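Local coordinates for protein Lpg2148(MvcA) (Legionella pneumophila subsp. pneumophila str. Philadelphia 1, PDB 6K11) that probably acts on the ubiquitin-conjugating enzyme UBE2N as a deamidase-related deubiquitinase, a bacterial effector that would regulate the host enzyme's activity, at residues Thr118-Asp130 against Gln323-Pro336. Sequence-based numbering, arbitrary orientation.
Sequences TNLLIRFEIDRED and QPLRVKFKITEINP
The guanidinium of Arg326 turns its edge to the carboxylate of Asp127: NE and NH2 both reach OD2 almost within the guanidinium plane, while Trp228 makes a cation-pi contact with the same group. At the edge of the Arg128 guanidinium lies Gln323 OE1, and the Phe124 ring, stacked with Phe234, is met obliquely by Phe329 CB. These groups ride on an antiparallel beta ladder, a worked example of how a two-faced sheet sorts its side chains. Strands 120-129 and 325-333 are neighbours in the antiparallel sheet, with strand 228-238 on the far side of 120-129, and they run at 156° to each other. Leu121-Thr332, Arg123-Lys330, Glu125-Lys328 and Asp127-Arg326 are hydrogen-bonded pairs; the pairs between them are non-hydrogen-bonded.

One face is largely apolar, with Arg128 and Glu333 towards its ends. Ile122 and Ile331 lie side by side, CG1 against CD1 at 3.8 Å, and Ile126 CD1 packs 3.6 Å from Val327 CG2; helix 104-111 covers part of this face through Leu106 and Leu110. The other face is largely charged; Leu121, an apolar member, and Arg123 pack on Cys79 of helix 71-83. Arg123 NH1 hydrogen-bonds Asn76 OD1, and the ammonium of Lys330 is held by the backbone oxygens of Phe91 and Thr94. Lys328 CG sits between its backbone N and carbonyl carbon (chi1 49°), and the extended chain runs alongside Glu125, pointing the same way, to bring NZ to Asp127.

At the ends, water 1 links Asn119 ND2 to Ile334 O while Gln240 N donates to Asn119 OD1, and Gln323 NE2 reaches Asp130 OD1 from above the carboxylate plane (2.9 Å). In the salt-bridge network Asp127 OD2 accepts from three donors, which probably stabilises its negative charge: Arg326 NE on its anti lone pair at 3.1 Å, Arg326 NH2 at a longer 3.3 Å, on the anti side but 31° out of the carboxylate plane, and Lys328 NZ on its syn lone pair at 2.7 Å.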
loop_
_atom_site.group_PDB
_atom_site.type_symbol
_atom_site.label_atom_id
_atom_site.label_comp_id
_atom_site.label_asym_id
_atom_site.label_seq_id
_atom_site.Cartn_x
_atom_site.Cartn_y
_atom_site.Cartn_z
ATOM N N THR A 118 -5.590 12.620 -26.181
ATOM C CA THR A 118 -5.054 11.522 -25.388
ATOM C C THR A 118 -5.784 11.388 -24.054
ATOM O O THR A 118 -6.286 12.366 -23.491
ATOM C CB THR A 118 -3.546 11.710 -25.157
ATOM O OG1 THR A 118 -2.979 10.485 -24.676
ATOM C CG2 THR A 118 -3.283 12.815 -24.155
ATOM N N ASN A 119 -5.859 10.146 -23.572
ATOM C CA ASN A 119 -6.381 9.816 -22.249
ATOM C C ASN A 119 -5.282 9.093 -21.494
ATOM O O ASN A 119 -4.793 8.058 -21.958
ATOM C CB ASN A 119 -7.626 8.935 -22.335
ATOM C CG ASN A 119 -8.732 9.584 -23.112
ATOM O OD1 ASN A 119 -9.478 10.407 -22.589
ATOM N ND2 ASN A 119 -8.840 9.225 -24.387
ATOM N N LEU A 120 -4.899 9.630 -20.339
ATOM C CA LEU A 120 -3.716 9.180 -19.616
ATOM C C LEU A 120 -4.099 8.627 -18.251
ATOM O O LEU A 120 -4.933 9.207 -17.546
ATOM C CB LEU A 120 -2.720 10.330 -19.427
ATOM C CG LEU A 120 -2.119 10.921 -20.704
ATOM C CD1 LEU A 120 -1.383 12.221 -20.407
ATOM C CD2 LEU A 120 -1.198 9.903 -21.347
ATOM N N LEU A 121 -3.466 7.521 -17.880
ATOM C CA LEU A 121 -3.577 6.943 -16.545
ATOM C C LEU A 121 -2.187 6.933 -15.929
ATOM O O LEU A 121 -1.243 6.396 -16.523
ATOM C CB LEU A 121 -4.156 5.527 -16.588
ATOM C CG LEU A 121 -4.160 4.756 -15.256
ATOM C CD1 LEU A 121 -5.111 5.406 -14.260
ATOM C CD2 LEU A 121 -4.545 3.299 -15.454
ATOM N N ILE A 122 -2.059 7.533 -14.755
ATOM C CA ILE A 122 -0.811 7.549 -14.004
ATOM C C ILE A 122 -1.028 6.765 -12.720
ATOM O O ILE A 122 -2.026 6.974 -12.019
ATOM C CB ILE A 122 -0.354 8.983 -13.690
ATOM C CG1 ILE A 122 -0.482 9.882 -14.922
ATOM C CG2 ILE A 122 1.069 8.968 -13.127
ATOM C CD1 ILE A 122 -0.369 11.354 -14.577
ATOM N N ARG A 123 -0.117 5.857 -12.421
ATOM C CA ARG A 123 -0.141 5.133 -11.159
ATOM C C ARG A 123 1.040 5.602 -10.326
ATOM O O ARG A 123 2.166 5.673 -10.832
ATOM C CB ARG A 123 -0.083 3.615 -11.374
ATOM C CG ARG A 123 -0.122 2.839 -10.064
ATOM C CD ARG A 123 -0.357 1.338 -10.234
ATOM N NE ARG A 123 -0.387 0.655 -8.931
ATOM C CZ ARG A 123 -1.040 -0.482 -8.690
ATOM N NH1 ARG A 123 -1.752 -1.065 -9.647
ATOM N NH2 ARG A 123 -1.017 -1.018 -7.479
ATOM N N PHE A 124 0.782 5.938 -9.061
ATOM C CA PHE A 124 1.803 6.439 -8.151
ATOM C C PHE A 124 2.032 5.458 -7.017
ATOM O O PHE A 124 1.102 4.793 -6.556
ATOM C CB PHE A 124 1.423 7.776 -7.516
ATOM C CG PHE A 124 1.349 8.913 -8.476
ATOM C CD1 PHE A 124 0.176 9.172 -9.167
ATOM C CD2 PHE A 124 2.444 9.741 -8.670
ATOM C CE1 PHE A 124 0.099 10.239 -10.056
ATOM C CE2 PHE A 124 2.375 10.807 -9.550
ATOM C CZ PHE A 124 1.194 11.055 -10.242
ATOM N N GLU A 125 3.272 5.426 -6.532
ATOM C CA GLU A 125 3.630 4.681 -5.332
ATOM C C GLU A 125 4.447 5.592 -4.424
ATOM O O GLU A 125 5.387 6.248 -4.881
ATOM C CB GLU A 125 4.414 3.413 -5.687
ATOM C CG GLU A 125 4.726 2.521 -4.492
ATOM C CD GLU A 125 3.548 1.648 -4.073
ATOM O OE1 GLU A 125 2.615 1.445 -4.896
ATOM O OE2 GLU A 125 3.564 1.157 -2.911
ATOM N N ILE A 126 4.063 5.667 -3.156
ATOM C CA ILE A 126 4.801 6.431 -2.156
ATOM C C ILE A 126 5.488 5.433 -1.242
ATOM O O ILE A 126 4.827 4.563 -0.668
ATOM C CB ILE A 126 3.888 7.359 -1.337
ATOM C CG1 ILE A 126 2.920 8.134 -2.237
ATOM C CG2 ILE A 126 4.720 8.296 -0.449
ATOM C CD1 ILE A 126 3.542 9.273 -2.957
ATOM N N ASP A 127 6.805 5.565 -1.106
ATOM C CA ASP A 127 7.606 4.733 -0.219
ATOM C C ASP A 127 8.095 5.562 0.959
ATOM O O ASP A 127 8.349 6.762 0.825
ATOM C CB ASP A 127 8.833 4.153 -0.938
ATOM C CG ASP A 127 8.465 3.196 -2.045
ATOM O OD1 ASP A 127 7.409 2.542 -1.920
ATOM O OD2 ASP A 127 9.230 3.103 -3.032
ATOM N N ARG A 128 8.245 4.912 2.106
ATOM C CA ARG A 128 8.901 5.540 3.243
ATOM C C ARG A 128 10.208 4.815 3.532
ATOM O O ARG A 128 10.329 3.610 3.301
ATOM C CB ARG A 128 8.011 5.520 4.481
ATOM C CG ARG A 128 7.654 4.140 4.950
ATOM C CD ARG A 128 6.645 4.234 6.069
ATOM N NE ARG A 128 6.671 3.054 6.918
ATOM C CZ ARG A 128 5.925 1.980 6.715
ATOM N NH1 ARG A 128 5.080 1.937 5.680
ATOM N NH2 ARG A 128 6.015 0.957 7.552
ATOM N N GLU A 129 11.187 5.563 4.032
ATOM C CA GLU A 129 12.503 5.012 4.337
ATOM C C GLU A 129 12.515 4.542 5.784
ATOM O O GLU A 129 12.334 5.344 6.709
ATOM C CB GLU A 129 13.597 6.043 4.083
ATOM C CG GLU A 129 14.990 5.442 3.985
ATOM C CD GLU A 129 16.065 6.505 3.918
ATOM O OE1 GLU A 129 15.855 7.585 4.514
ATOM O OE2 GLU A 129 17.115 6.270 3.279
ATOM N N ASP A 130 12.727 3.245 5.977
ATOM C CA ASP A 130 12.503 2.594 7.267
ATOM C C ASP A 130 13.671 1.662 7.591
ATOM O O ASP A 130 13.508 0.438 7.643
ATOM C CB ASP A 130 11.177 1.830 7.231
ATOM C CG ASP A 130 10.777 1.275 8.579
ATOM O OD1 ASP A 130 11.040 1.946 9.600
ATOM O OD2 ASP A 130 10.186 0.177 8.611
ATOM N N GLN A 323 9.272 9.969 8.745
ATOM C CA GLN A 323 10.332 9.367 7.953
ATOM C C GLN A 323 10.351 9.934 6.540
ATOM O O GLN A 323 9.304 10.319 6.003
ATOM C CB GLN A 323 10.168 7.843 7.872
ATOM C CG GLN A 323 10.093 7.140 9.226
ATOM C CD GLN A 323 9.809 5.658 9.062
ATOM O OE1 GLN A 323 8.897 5.266 8.329
ATOM N NE2 GLN A 323 10.602 4.822 9.730
ATOM N N PRO A 324 11.527 9.986 5.910
ATOM C CA PRO A 324 11.598 10.423 4.511
ATOM C C PRO A 324 10.665 9.611 3.630
ATOM O O PRO A 324 10.473 8.410 3.838
ATOM C CB PRO A 324 13.067 10.170 4.137
ATOM C CG PRO A 324 13.807 10.225 5.443
ATOM C CD PRO A 324 12.859 9.668 6.466
ATOM N N LEU A 325 10.085 10.286 2.638
ATOM C CA LEU A 325 9.223 9.668 1.645
ATOM C C LEU A 325 9.775 9.961 0.261
ATOM O O LEU A 325 10.486 10.949 0.050
ATOM C CB LEU A 325 7.776 10.196 1.731
ATOM C CG LEU A 325 7.056 10.134 3.079
ATOM C CD1 LEU A 325 5.725 10.912 3.013
ATOM C CD2 LEU A 325 6.823 8.694 3.485
ATOM N N ARG A 326 9.426 9.097 -0.689
ATOM C CA ARG A 326 9.755 9.316 -2.087
ATOM C C ARG A 326 8.557 8.927 -2.936
ATOM O O ARG A 326 7.769 8.055 -2.562
ATOM C CB ARG A 326 10.991 8.520 -2.526
ATOM C CG ARG A 326 10.810 7.035 -2.505
ATOM C CD ARG A 326 11.977 6.357 -3.198
ATOM N NE ARG A 326 11.779 4.918 -3.281
ATOM C CZ ARG A 326 12.764 4.033 -3.370
ATOM N NH1 ARG A 326 14.028 4.442 -3.402
ATOM N NH2 ARG A 326 12.479 2.743 -3.437
ATOM N N VAL A 327 8.436 9.585 -4.083
ATOM C CA VAL A 327 7.307 9.422 -4.989
ATOM C C VAL A 327 7.835 8.863 -6.302
ATOM O O VAL A 327 8.798 9.399 -6.862
ATOM C CB VAL A 327 6.576 10.757 -5.229
ATOM C CG1 VAL A 327 5.313 10.539 -6.049
ATOM C CG2 VAL A 327 6.266 11.460 -3.901
ATOM N N LYS A 328 7.206 7.796 -6.789
ATOM C CA LYS A 328 7.519 7.229 -8.092
ATOM C C LYS A 328 6.215 7.008 -8.843
ATOM O O LYS A 328 5.146 6.891 -8.239
ATOM C CB LYS A 328 8.315 5.913 -7.986
ATOM C CG LYS A 328 7.744 4.898 -7.026
ATOM C CD LYS A 328 8.755 3.786 -6.649
ATOM C CE LYS A 328 8.012 2.609 -6.013
ATOM N NZ LYS A 328 8.848 1.650 -5.253
ATOM N N PHE A 329 6.317 6.950 -10.171
ATOM C CA PHE A 329 5.138 6.946 -11.019
ATOM C C PHE A 329 5.422 6.166 -12.293
ATOM O O PHE A 329 6.573 5.974 -12.698
ATOM C CB PHE A 329 4.700 8.369 -11.385
ATOM C CG PHE A 329 5.642 9.046 -12.335
ATOM C CD1 PHE A 329 5.463 8.942 -13.711
ATOM C CD2 PHE A 329 6.733 9.757 -11.859
ATOM C CE1 PHE A 329 6.342 9.545 -14.595
ATOM C CE2 PHE A 329 7.619 10.370 -12.736
ATOM C CZ PHE A 329 7.425 10.257 -14.110
ATOM N N LYS A 330 4.341 5.734 -12.925
ATOM C CA LYS A 330 4.384 5.143 -14.250
ATOM C C LYS A 330 3.102 5.550 -14.959
ATOM O O LYS A 330 2.068 5.778 -14.317
ATOM C CB LYS A 330 4.538 3.626 -14.178
ATOM C CG LYS A 330 3.396 2.923 -13.480
ATOM C CD LYS A 330 3.488 1.429 -13.738
ATOM C CE LYS A 330 3.533 0.621 -12.482
ATOM N NZ LYS A 330 4.197 -0.702 -12.684
ATOM N N ILE A 331 3.172 5.669 -16.281
ATOM C CA ILE A 331 2.096 6.301 -17.027
ATOM C C ILE A 331 1.817 5.512 -18.299
ATOM O O ILE A 331 2.716 4.916 -18.896
ATOM C CB ILE A 331 2.448 7.783 -17.321
ATOM C CG1 ILE A 331 1.298 8.485 -18.038
ATOM C CG2 ILE A 331 3.765 7.883 -18.095
ATOM C CD1 ILE A 331 1.458 9.990 -18.145
ATOM N N THR A 332 0.548 5.501 -18.704
ATOM C CA THR A 332 0.148 4.830 -19.930
ATOM C C THR A 332 -1.051 5.549 -20.524
ATOM O O THR A 332 -1.770 6.289 -19.840
ATOM C CB THR A 332 -0.184 3.350 -19.685
ATOM O OG1 THR A 332 -0.615 2.755 -20.913
ATOM C CG2 THR A 332 -1.313 3.218 -18.646
ATOM N N GLU A 333 -1.250 5.347 -21.816
ATOM C CA GLU A 333 -2.478 5.837 -22.416
ATOM C C GLU A 333 -3.592 4.822 -22.211
ATOM O O GLU A 333 -3.349 3.634 -21.976
ATOM C CB GLU A 333 -2.285 6.149 -23.896
ATOM C CG GLU A 333 -1.019 6.942 -24.140
ATOM C CD GLU A 333 -0.563 6.920 -25.575
ATOM O OE1 GLU A 333 0.598 6.509 -25.828
ATOM O OE2 GLU A 333 -1.354 7.352 -26.435
ATOM N N ILE A 334 -4.822 5.318 -22.285
ATOM C CA ILE A 334 -6.038 4.546 -22.058
ATOM C C ILE A 334 -6.847 4.570 -23.347
ATOM O O ILE A 334 -6.937 5.611 -24.006
ATOM C CB ILE A 334 -6.853 5.145 -20.882
ATOM C CG1 ILE A 334 -6.380 4.624 -19.512
ATOM C CG2 ILE A 334 -8.361 4.984 -21.067
ATOM C CD1 ILE A 334 -5.526 3.422 -19.545
ATOM N N ASN A 335 -7.442 3.433 -23.703
ATOM C CA ASN A 335 -8.435 3.404 -24.771
ATOM C C ASN A 335 -9.824 3.531 -24.158
ATOM O O ASN A 335 -10.308 2.564 -23.553
ATOM C CB ASN A 335 -8.318 2.108 -25.576
ATOM C CG ASN A 335 -9.389 1.987 -26.658
ATOM O OD1 ASN A 335 -10.212 2.886 -26.855
ATOM N ND2 ASN A 335 -9.368 0.878 -27.374
ATOM N N PRO A 336 -10.503 4.673 -24.298
ATOM C CA PRO A 336 -11.796 4.841 -23.614
ATOM C C PRO A 336 -12.859 3.858 -24.047
ATOM O O PRO A 336 -13.725 3.517 -23.232
ATOM C CB PRO A 336 -12.199 6.279 -23.969
ATOM C CG PRO A 336 -10.941 6.957 -24.307
ATOM C CD PRO A 336 -10.079 5.911 -24.974
HETATM O O HOH W 1 -6.605 7.721 -25.699
#